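Local coordinates for protein putative transcriptional regulator, sugar-binding family (Arthrobacter aurescens, PDB 3NZE) that probably regulates transcription as a SorC-family protein, binding DNA and, through the putative sugar-binding domain crystallised here, a carbohydrate effector, at residues S83-N89 with A115-F120; Y170-L175 with G190-F196; R224-V230 with G246-I252. One frame throughout, in Å; residues are numbered along the deposited sequence. Where two conformers were deposited one is given.

Contact 1 of 3, residues S83-N89 with A115-F120; sequences SIVVQLN and ARVEQF
Strands 84-87 and 116-118 run parallel, their axes 4.7 Å apart and inclined by 18°, with I84 beside R116, V85 beside V117 and V86 beside E118. Four backbone bonds join them: R116 N to S83 O, V85 N to R116 O, E118 N to V85 O and Q87 N to E118 O. Helix 99-113 connects the two strands, a beta-alpha-beta unit of a Rossmann-like sheet. On the face towards that helix V85 packs against V117, and M106 covers both. On the other face I84 lies alongside R116, and its CG1 sits 3.6 Å above one face of the guanidinium, near the rim. R116 NE and NH2 both bond E118 OE2, with NE at 2.7 Å, in a side-on salt bridge. E118 is a calcium ligand in a structure of this protein, but no calcium is bound to this chain. At the end of strand 84-87, Q87 bonds through its side chain. Its CG is anti to the backbone N (chi1 -176°) and the chain stays extended, which carries the amide across to Q119 and F120. OE1 accepts from Q119 NE2 at 2.9 Å and from F120 N at 3.3 Å, from opposite faces of its amide plane. F120 N stands above that plane. Q87 NE2 donates to N89 O at 2.8 Å and to a water that also bonds F120 O. Both ends of the amide are therefore used, and its flip is fixed. With an alanine here the amide is gone, and Q119 NE2, F120 N and N89 O would probably each lose a partner. The amide bonds thus extend the pairing beyond the backbone bonds, while the charged R116-E118 pair lies on the I84 face.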
loop_
_atom_site.group_PDB
_atom_site.type_symbol
_atom_site.label_atom_id
_atom_site.label_comp_id
_atom_site.label_asym_id
_atom_site.label_seq_id
_atom_site.Cartn_x
_atom_site.Cartn_y
_atom_site.Cartn_z
ATOM N N SER A 83 18.762 -10.924 -0.424
ATOM C CA SER A 83 17.475 -10.314 -0.704
ATOM C C SER A 83 17.584 -8.807 -0.771
ATOM O O SER A 83 18.538 -8.215 -0.267
ATOM C CB SER A 83 16.450 -10.714 0.342
ATOM O OG SER A 83 16.120 -12.083 0.179
ATOM N N ILE A 84 16.588 -8.196 -1.398
ATOM C CA ILE A 84 16.584 -6.766 -1.615
ATOM C C ILE A 84 15.216 -6.226 -1.258
ATOM O O ILE A 84 14.209 -6.848 -1.578
ATOM C CB ILE A 84 16.804 -6.465 -3.110
ATOM C CG1 ILE A 84 18.169 -6.975 -3.568
ATOM C CG2 ILE A 84 16.658 -4.981 -3.393
ATOM C CD1 ILE A 84 18.336 -6.984 -5.079
ATOM N N VAL A 85 15.167 -5.082 -0.586
ATOM C CA VAL A 85 13.901 -4.381 -0.417
ATOM C C VAL A 85 13.917 -3.155 -1.314
ATOM O O VAL A 85 14.827 -2.326 -1.243
ATOM C CB VAL A 85 13.613 -3.974 1.046
ATOM C CG1 VAL A 85 13.252 -5.194 1.883
ATOM C CG2 VAL A 85 14.788 -3.225 1.647
ATOM N N VAL A 86 12.920 -3.062 -2.186
ATOM C CA VAL A 86 12.859 -1.973 -3.151
ATOM C C VAL A 86 11.658 -1.060 -2.905
ATOM O O VAL A 86 10.533 -1.519 -2.675
ATOM C CB VAL A 86 12.919 -2.490 -4.624
ATOM C CG1 VAL A 86 11.767 -3.477 -4.928
ATOM C CG2 VAL A 86 12.922 -1.326 -5.612
ATOM N N GLN A 87 11.914 0.241 -2.940
ATOM C CA GLN A 87 10.893 1.255 -2.745
ATOM C C GLN A 87 10.022 1.363 -4.005
ATOM O O GLN A 87 10.551 1.517 -5.106
ATOM C CB GLN A 87 11.615 2.579 -2.482
ATOM C CG GLN A 87 10.745 3.772 -2.167
ATOM C CD GLN A 87 11.611 5.011 -1.962
ATOM O OE1 GLN A 87 12.804 4.894 -1.691
ATOM N NE2 GLN A 87 11.018 6.191 -2.088
ATOM N N LEU A 88 8.697 1.290 -3.851
ATOM C CA LEU A 88 7.801 1.251 -5.016
ATOM C C LEU A 88 7.282 2.612 -5.477
ATOM O O LEU A 88 6.810 2.743 -6.607
ATOM C CB LEU A 88 6.600 0.347 -4.731
ATOM C CG LEU A 88 6.947 -1.122 -4.474
ATOM C CD1 LEU A 88 5.664 -1.957 -4.320
ATOM C CD2 LEU A 88 7.797 -1.654 -5.618
ATOM N N ASN A 89 7.356 3.609 -4.596
ATOM C CA ASN A 89 6.875 4.949 -4.899
ATOM C C ASN A 89 7.853 5.999 -4.391
ATOM O O ASN A 89 8.539 5.768 -3.415
ATOM C CB ASN A 89 5.489 5.189 -4.290
ATOM C CG ASN A 89 5.434 4.897 -2.799
ATOM O OD1 ASN A 89 5.981 3.901 -2.326
ATOM N ND2 ASN A 89 4.745 5.757 -2.054
ATOM N N ALA A 115 18.520 -7.327 4.494
ATOM C CA ALA A 115 18.331 -7.152 3.061
ATOM C C ALA A 115 18.928 -5.836 2.603
ATOM O O ALA A 115 18.899 -4.850 3.331
ATOM C CB ALA A 115 16.845 -7.194 2.718
ATOM N N ARG A 116 19.456 -5.816 1.386
ATOM C CA ARG A 116 19.955 -4.571 0.822
ATOM C C ARG A 116 18.792 -3.663 0.457
ATOM O O ARG A 116 17.782 -4.120 -0.076
ATOM C CB ARG A 116 20.814 -4.826 -0.413
ATOM C CG ARG A 116 21.440 -3.552 -0.960
ATOM C CD ARG A 116 22.346 -3.832 -2.143
ATOM N NE ARG A 116 21.624 -3.835 -3.413
ATOM C CZ ARG A 116 21.465 -4.903 -4.186
ATOM N NH1 ARG A 116 21.973 -6.073 -3.818
ATOM N NH2 ARG A 116 20.804 -4.797 -5.329
ATOM N N VAL A 117 18.949 -2.372 0.728
ATOM C CA VAL A 117 17.906 -1.401 0.442
ATOM C C VAL A 117 18.140 -0.707 -0.903
ATOM O O VAL A 117 19.227 -0.202 -1.172
ATOM C CB VAL A 117 17.820 -0.341 1.558
ATOM C CG1 VAL A 117 16.894 0.786 1.157
ATOM C CG2 VAL A 117 17.361 -0.984 2.868
ATOM N N GLU A 118 17.114 -0.686 -1.747
ATOM C CA GLU A 118 17.179 0.048 -3.005
ATOM C C GLU A 118 16.098 1.117 -3.070
ATOM O O GLU A 118 14.904 0.823 -3.159
ATOM C CB GLU A 118 17.048 -0.893 -4.201
ATOM C CG GLU A 118 18.217 -1.871 -4.351
ATOM C CD GLU A 118 19.480 -1.209 -4.886
ATOM O OE1 GLU A 118 19.415 -0.032 -5.305
ATOM O OE2 GLU A 118 20.537 -1.876 -4.895
ATOM N N GLN A 119 16.522 2.369 -3.041
ATOM C CA GLN A 119 15.573 3.470 -3.070
ATOM C C GLN A 119 15.372 4.066 -4.455
ATOM O O GLN A 119 16.117 3.784 -5.397
ATOM C CB GLN A 119 15.955 4.541 -2.044
ATOM C CG GLN A 119 15.834 3.991 -0.637
ATOM C CD GLN A 119 15.709 5.059 0.413
ATOM O OE1 GLN A 119 16.604 5.222 1.237
ATOM N NE2 GLN A 119 14.587 5.790 0.403
ATOM N N PHE A 120 14.357 4.914 -4.549
ATOM C CA PHE A 120 13.782 5.353 -5.812
ATOM C C PHE A 120 13.999 6.870 -5.864
ATOM O O PHE A 120 13.335 7.608 -5.141
ATOM C CB PHE A 120 12.286 5.012 -5.755
ATOM C CG PHE A 120 11.576 4.985 -7.094
ATOM C CD1 PHE A 120 12.266 4.862 -8.288
ATOM C CD2 PHE A 120 10.192 5.051 -7.137
ATOM C CE1 PHE A 120 11.580 4.827 -9.504
ATOM C CE2 PHE A 120 9.506 5.025 -8.333
ATOM C CZ PHE A 120 10.196 4.906 -9.522
HETATM O O HOH W 1 13.040 8.333 -1.980
#

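Contact 2 of 3, residues Y170-L175 with G190-F196; sequences YAGGYL and GDVATVF
D191 OD1 is gripped by Y170 OH at 2.6 Å and by a water at 3.0 Å. The tyrosine hydroxyl donates to the anti lone pair of the carboxylate oxygen, and the ring and carboxylate planes are 60° apart. The water also donates to A171 O and bonds Y174 OH at 2.9 Å, so it ties the loop to the hairpin. The other oxygen, D191 OD2, accepts from T194 N at 2.8 Å. This is an Asx motif, with CG of D191 between its backbone N and carbonyl carbon (chi1 82°). It overlaps the type I' turn V192-V195, which links strands 188-192 and 195-198 as a tight beta hairpin. The loop side has a type II turn, Y170-G173, after which Y174 turns back towards the hairpin. F196 takes the apolar contacts. Its CE1 lies 3.5 Å from Y170 CE1, with the two ring planes inclined at 46°. D191 CB lies over one face of F196, offset towards the rim. L175 and F196 come from opposite directions, with L175 CD1 4.1 Å from F196 CZ. Y174 brings its hydroxyl to T194 CG2 at 3.4 Å, and its ring stacks on F125. T194 OG1 is engaged elsewhere, with A193 O and S212 OG.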
loop_
_atom_site.group_PDB
_atom_site.type_symbol
_atom_site.label_atom_id
_atom_site.label_comp_id
_atom_site.label_asym_id
_atom_site.label_seq_id
_atom_site.Cartn_x
_atom_site.Cartn_y
_atom_site.Cartn_z
ATOM N N TYR A 170 -5.878 14.953 0.370
ATOM C CA TYR A 170 -5.586 13.542 0.128
ATOM C C TYR A 170 -4.278 13.088 0.768
ATOM O O TYR A 170 -3.314 13.851 0.848
ATOM C CB TYR A 170 -5.591 13.227 -1.370
ATOM C CG TYR A 170 -5.730 11.749 -1.674
ATOM C CD1 TYR A 170 -4.642 10.999 -2.102
ATOM C CD2 TYR A 170 -6.952 11.108 -1.531
ATOM C CE1 TYR A 170 -4.767 9.641 -2.381
ATOM C CE2 TYR A 170 -7.090 9.753 -1.804
ATOM C CZ TYR A 170 -5.995 9.027 -2.227
ATOM O OH TYR A 170 -6.137 7.688 -2.507
ATOM N N ALA A 171 -4.262 11.836 1.216
ATOM C CA ALA A 171 -3.101 11.261 1.891
ATOM C C ALA A 171 -1.808 11.412 1.091
ATOM O O ALA A 171 -1.747 11.076 -0.098
ATOM C CB ALA A 171 -3.353 9.793 2.213
ATOM N N GLY A 172 -0.772 11.914 1.755
ATOM C CA GLY A 172 0.531 12.033 1.133
ATOM C C GLY A 172 0.860 13.472 0.810
ATOM O O GLY A 172 2.017 13.811 0.573
ATOM N N GLY A 173 -0.164 14.318 0.798
ATOM C CA GLY A 173 0.020 15.742 0.594
ATOM C C GLY A 173 0.705 16.101 -0.710
ATOM O O GLY A 173 1.421 17.087 -0.784
ATOM N N TYR A 174 0.486 15.300 -1.749
ATOM C CA TYR A 174 1.109 15.571 -3.041
ATOM C C TYR A 174 0.133 16.086 -4.113
ATOM O O TYR A 174 0.544 16.406 -5.233
ATOM C CB TYR A 174 1.875 14.342 -3.543
ATOM C CG TYR A 174 1.055 13.068 -3.610
ATOM C CD1 TYR A 174 1.219 12.067 -2.667
ATOM C CD2 TYR A 174 0.132 12.861 -4.635
ATOM C CE1 TYR A 174 0.482 10.894 -2.721
ATOM C CE2 TYR A 174 -0.607 11.686 -4.699
ATOM C CZ TYR A 174 -0.427 10.711 -3.741
ATOM O OH TYR A 174 -1.163 9.543 -3.798
ATOM N N LEU A 175 -1.151 16.160 -3.773
ATOM C CA LEU A 175 -2.151 16.723 -4.679
ATOM C C LEU A 175 -2.614 18.104 -4.221
ATOM O O LEU A 175 -2.768 18.346 -3.026
ATOM C CB LEU A 175 -3.368 15.797 -4.792
ATOM C CG LEU A 175 -3.151 14.376 -5.313
ATOM C CD1 LEU A 175 -4.482 13.637 -5.406
ATOM C CD2 LEU A 175 -2.456 14.393 -6.664
ATOM N N GLY A 190 -9.723 5.605 -4.493
ATOM C CA GLY A 190 -8.538 5.313 -3.709
ATOM C C GLY A 190 -7.309 5.016 -4.540
ATOM O O GLY A 190 -7.311 5.172 -5.764
ATOM N N ASP A 191 -6.244 4.580 -3.872
ATOM C CA ASP A 191 -4.993 4.313 -4.560
ATOM C C ASP A 191 -4.196 3.244 -3.853
ATOM O O ASP A 191 -4.358 3.012 -2.655
ATOM C CB ASP A 191 -4.123 5.586 -4.679
ATOM C CG ASP A 191 -3.307 5.878 -3.407
ATOM O OD1 ASP A 191 -3.826 6.583 -2.518
ATOM O OD2 ASP A 191 -2.147 5.406 -3.291
ATOM N N VAL A 192 -3.341 2.583 -4.620
ATOM C CA VAL A 192 -2.262 1.810 -4.045
ATOM C C VAL A 192 -0.982 2.332 -4.659
ATOM O O VAL A 192 -0.875 2.443 -5.887
ATOM C CB VAL A 192 -2.418 0.324 -4.358
ATOM C CG1 VAL A 192 -1.091 -0.390 -4.150
ATOM C CG2 VAL A 192 -3.501 -0.269 -3.467
ATOM N N ALA A 193 -0.019 2.676 -3.805
ATOM C CA ALA A 193 1.285 3.182 -4.253
ATOM C C ALA A 193 1.175 4.438 -5.131
ATOM O O ALA A 193 2.015 4.679 -6.008
ATOM C CB ALA A 193 2.059 2.067 -4.983
ATOM N N THR A 194 0.139 5.229 -4.868
ATOM C CA THR A 194 -0.178 6.453 -5.609
ATOM C C THR A 194 -0.734 6.214 -7.019
ATOM O O THR A 194 -0.839 7.150 -7.811
ATOM C CB THR A 194 0.982 7.514 -5.614
ATOM O OG1 THR A 194 1.966 7.186 -6.606
ATOM C CG2 THR A 194 1.621 7.627 -4.236
ATOM N N VAL A 195 -1.107 4.968 -7.326
ATOM C CA VAL A 195 -1.813 4.670 -8.570
ATOM C C VAL A 195 -3.293 4.467 -8.253
ATOM O O VAL A 195 -3.658 3.573 -7.491
ATOM C CB VAL A 195 -1.267 3.418 -9.291
ATOM C CG1 VAL A 195 -1.965 3.218 -10.647
ATOM C CG2 VAL A 195 0.240 3.517 -9.492
ATOM N N PHE A 196 -4.132 5.313 -8.829
ATOM C CA PHE A 196 -5.539 5.397 -8.457
ATOM C C PHE A 196 -6.434 4.423 -9.205
ATOM O O PHE A 196 -6.100 3.968 -10.309
ATOM C CB PHE A 196 -6.025 6.826 -8.684
ATOM C CG PHE A 196 -5.296 7.842 -7.844
ATOM C CD1 PHE A 196 -5.813 8.233 -6.624
ATOM C CD2 PHE A 196 -4.088 8.379 -8.266
ATOM C CE1 PHE A 196 -5.138 9.155 -5.826
ATOM C CE2 PHE A 196 -3.408 9.307 -7.481
ATOM C CZ PHE A 196 -3.938 9.692 -6.259
HETATM O O HOH W 2 -1.815 8.440 -1.228
#

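Contact 3 of 3, residues R224-V230 with G246-I252; sequences RRRICVV and GLATDLI
R225 grips D250 side-on, with one nitrogen to each carboxylate oxygen. R225 NE bonds OD2 of D250 at 2.9 Å, nearly straight at 173°, and NH2 bonds OD1. Both oxygens are met on their syn sides, and the two planes are 25° apart. The arginine chain bends at chi2 and chi3, which turns the NE and NH2 edge of the guanidinium towards the carboxylate. T249 OG1 donates to D250 OD2 at 2.7 Å from the anti side, and this bond and the two from R225 together hold the carboxylate. The same T249 OG1 accepts from R226 N at 2.8 Å. R226 goes to the other side of the strand. It too is bent, and its chi2 of 101° is away from the usual staggered values. This bend brings NE to L247 O at 2.8 Å, the donor standing above the carbonyl plane. NH1 reaches G246 O, and NH2 bonds V223 O. T249 CG2 sits 3.5 Å above the centre of the R226 guanidinium.

These residues open the parallel pairing of a beta-alpha-beta unit, in which helix 236-244 joins strands 225-230 and 250-254 of the Rossmann-like sheet. The helix ends in a Schellman motif at G246. R226 binds the carbonyls of G246 and L247, just past that end. R226 O accepts from both T249 N and D250 N. The pairing then continues through C228 N to D250 O, I252 N to C228 O and V230 N to I252 O. On the face of I227, V229 and I252, I252 CD1 meets I227 CG2 at 3.5 Å, and V42 of helix 35-50 packs on V229 and I252. On the other face C228 CB touches A248 CB at 3.6 Å. SG lies near L251 CD1, and the C228 side chain also touches F156 and V158 of strand 153-160.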
loop_
_atom_site.group_PDB
_atom_site.type_symbol
_atom_site.label_atom_id
_atom_site.label_comp_id
_atom_site.label_asym_id
_atom_site.label_seq_id
_atom_site.Cartn_x
_atom_site.Cartn_y
_atom_site.Cartn_z
ATOM N N ARG A 224 3.695 -12.420 -6.908
ATOM C CA ARG A 224 3.215 -13.652 -6.282
ATOM C C ARG A 224 2.336 -13.457 -5.040
ATOM O O ARG A 224 1.235 -14.002 -4.960
ATOM C CB ARG A 224 4.369 -14.589 -5.958
ATOM C CG ARG A 224 3.884 -16.011 -5.800
ATOM C CD ARG A 224 4.979 -16.931 -5.344
ATOM N NE ARG A 224 5.186 -16.819 -3.912
ATOM C CZ ARG A 224 6.232 -16.216 -3.371
ATOM N NH1 ARG A 224 6.359 -16.155 -2.053
ATOM N NH2 ARG A 224 7.155 -15.689 -4.158
ATOM N N ARG A 225 2.834 -12.703 -4.071
ATOM C CA ARG A 225 2.059 -12.363 -2.890
ATOM C C ARG A 225 1.969 -10.842 -2.765
ATOM O O ARG A 225 2.976 -10.137 -2.875
ATOM C CB ARG A 225 2.691 -12.957 -1.620
ATOM C CG ARG A 225 2.795 -14.496 -1.593
ATOM C CD ARG A 225 1.427 -15.184 -1.538
ATOM N NE ARG A 225 0.805 -15.180 -0.210
ATOM C CZ ARG A 225 0.974 -16.127 0.718
ATOM N NH1 ARG A 225 1.765 -17.169 0.483
ATOM N NH2 ARG A 225 0.348 -16.035 1.886
ATOM N N ARG A 226 0.757 -10.351 -2.523
ATOM C CA ARG A 226 0.514 -8.926 -2.349
ATOM C C ARG A 226 -0.178 -8.723 -1.009
ATOM O O ARG A 226 -1.327 -9.128 -0.821
ATOM C CB ARG A 226 -0.354 -8.369 -3.482
ATOM C CG ARG A 226 0.376 -8.243 -4.812
ATOM C CD ARG A 226 0.043 -9.373 -5.742
ATOM N NE ARG A 226 -1.387 -9.417 -6.055
ATOM C CZ ARG A 226 -1.955 -10.376 -6.770
ATOM N NH1 ARG A 226 -3.266 -10.351 -6.993
ATOM N NH2 ARG A 226 -1.217 -11.362 -7.256
ATOM N N ILE A 227 0.533 -8.107 -0.075
ATOM C CA ILE A 227 0.045 -7.991 1.298
ATOM C C ILE A 227 -0.497 -6.591 1.474
ATOM O O ILE A 227 0.242 -5.610 1.376
ATOM C CB ILE A 227 1.150 -8.242 2.350
ATOM C CG1 ILE A 227 1.692 -9.672 2.254
ATOM C CG2 ILE A 227 0.612 -8.063 3.755
ATOM C CD1 ILE A 227 2.678 -9.896 1.156
ATOM N N CYS A 228 -1.798 -6.519 1.719
ATOM C CA CYS A 228 -2.523 -5.263 1.798
ATOM C C CYS A 228 -2.924 -5.012 3.244
ATOM O O CYS A 228 -3.557 -5.864 3.881
ATOM C CB CYS A 228 -3.766 -5.359 0.907
ATOM S SG CYS A 228 -4.793 -3.885 0.922
ATOM N N VAL A 229 -2.563 -3.844 3.774
ATOM C CA VAL A 229 -2.790 -3.566 5.190
ATOM C C VAL A 229 -3.657 -2.335 5.314
ATOM O O VAL A 229 -3.306 -1.285 4.799
ATOM C CB VAL A 229 -1.479 -3.303 5.947
ATOM C CG1 VAL A 229 -1.778 -3.090 7.427
ATOM C CG2 VAL A 229 -0.486 -4.457 5.736
ATOM N N VAL A 230 -4.788 -2.472 5.995
ATOM C CA VAL A 230 -5.750 -1.385 6.106
ATOM C C VAL A 230 -6.222 -1.157 7.538
ATOM O O VAL A 230 -6.522 -2.102 8.249
ATOM C CB VAL A 230 -6.976 -1.703 5.234
ATOM C CG1 VAL A 230 -8.143 -0.806 5.599
ATOM C CG2 VAL A 230 -6.608 -1.555 3.767
ATOM N N GLY A 246 -8.439 -6.576 -7.664
ATOM C CA GLY A 246 -7.718 -7.816 -7.435
ATOM C C GLY A 246 -6.277 -7.595 -7.022
ATOM O O GLY A 246 -5.394 -8.404 -7.318
ATOM N N LEU A 247 -6.028 -6.484 -6.341
ATOM C CA LEU A 247 -4.661 -6.110 -6.045
ATOM C C LEU A 247 -4.011 -6.962 -4.955
ATOM O O LEU A 247 -2.814 -7.192 -5.003
ATOM C CB LEU A 247 -4.576 -4.623 -5.706
ATOM C CG LEU A 247 -4.993 -3.696 -6.837
ATOM C CD1 LEU A 247 -4.679 -2.254 -6.440
ATOM C CD2 LEU A 247 -4.241 -4.064 -8.108
ATOM N N ALA A 248 -4.805 -7.460 -4.006
ATOM C CA ALA A 248 -4.263 -8.151 -2.829
ATOM C C ALA A 248 -4.374 -9.671 -2.946
ATOM O O ALA A 248 -5.279 -10.170 -3.598
ATOM C CB ALA A 248 -4.993 -7.693 -1.592
ATOM N N THR A 249 -3.446 -10.393 -2.324
ATOM C CA THR A 249 -3.634 -11.824 -2.085
ATOM C C THR A 249 -3.868 -12.079 -0.589
ATOM O O THR A 249 -4.519 -13.052 -0.207
ATOM C CB THR A 249 -2.422 -12.666 -2.558
ATOM O OG1 THR A 249 -1.227 -12.180 -1.923
ATOM C CG2 THR A 249 -2.256 -12.576 -4.062
ATOM N N ASP A 250 -3.317 -11.205 0.252
ATOM C CA ASP A 250 -3.397 -11.325 1.699
ATOM C C ASP A 250 -3.804 -9.976 2.276
ATOM O O ASP A 250 -3.243 -8.946 1.915
ATOM C CB ASP A 250 -2.045 -11.741 2.281
ATOM C CG ASP A 250 -1.556 -13.069 1.727
ATOM O OD1 ASP A 250 -1.819 -14.121 2.351
ATOM O OD2 ASP A 250 -0.921 -13.064 0.659
ATOM N N LEU A 251 -4.794 -9.980 3.147
ATOM C CA LEU A 251 -5.324 -8.728 3.676
ATOM C C LEU A 251 -5.290 -8.748 5.193
ATOM O O LEU A 251 -5.689 -9.737 5.811
ATOM C CB LEU A 251 -6.766 -8.561 3.186
ATOM C CG LEU A 251 -7.608 -7.419 3.749
ATOM C CD1 LEU A 251 -7.045 -6.075 3.270
ATOM C CD2 LEU A 251 -9.059 -7.573 3.317
ATOM N N ILE A 252 -4.799 -7.666 5.797
ATOM C CA ILE A 252 -4.857 -7.497 7.246
ATOM C C ILE A 252 -5.609 -6.205 7.541
ATOM O O ILE A 252 -5.260 -5.152 7.005
ATOM C CB ILE A 252 -3.451 -7.430 7.877
ATOM C CG1 ILE A 252 -2.647 -8.687 7.538
ATOM C CG2 ILE A 252 -3.546 -7.272 9.409
ATOM C CD1 ILE A 252 -1.758 -8.526 6.348
#

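How the contacts relate
All three contacts reach one mixed sheet and follow one another along the chain. Contacts 1 and 3 are parallel beta-alpha-beta pairs, with strand 84-87 linked to strand 225-230 through strands 59-62 and 153-160. Their centres are 19 Å apart and their nearest atoms about 8 Å. Contact 2 sets loop 170-175 against the hairpin, whose strand 188-192 runs antiparallel to strand 153-160. It touches both others: N89 CB lies 3.9 Å from A193 O, and V192 CG2 lies 3.8 Å from L247 CD1. E118 of contact 1 and T96 belong to separate calcium sites seen in this protein, neither occupied in this chain. The T96 side chain is about 12 Å from that of Y174.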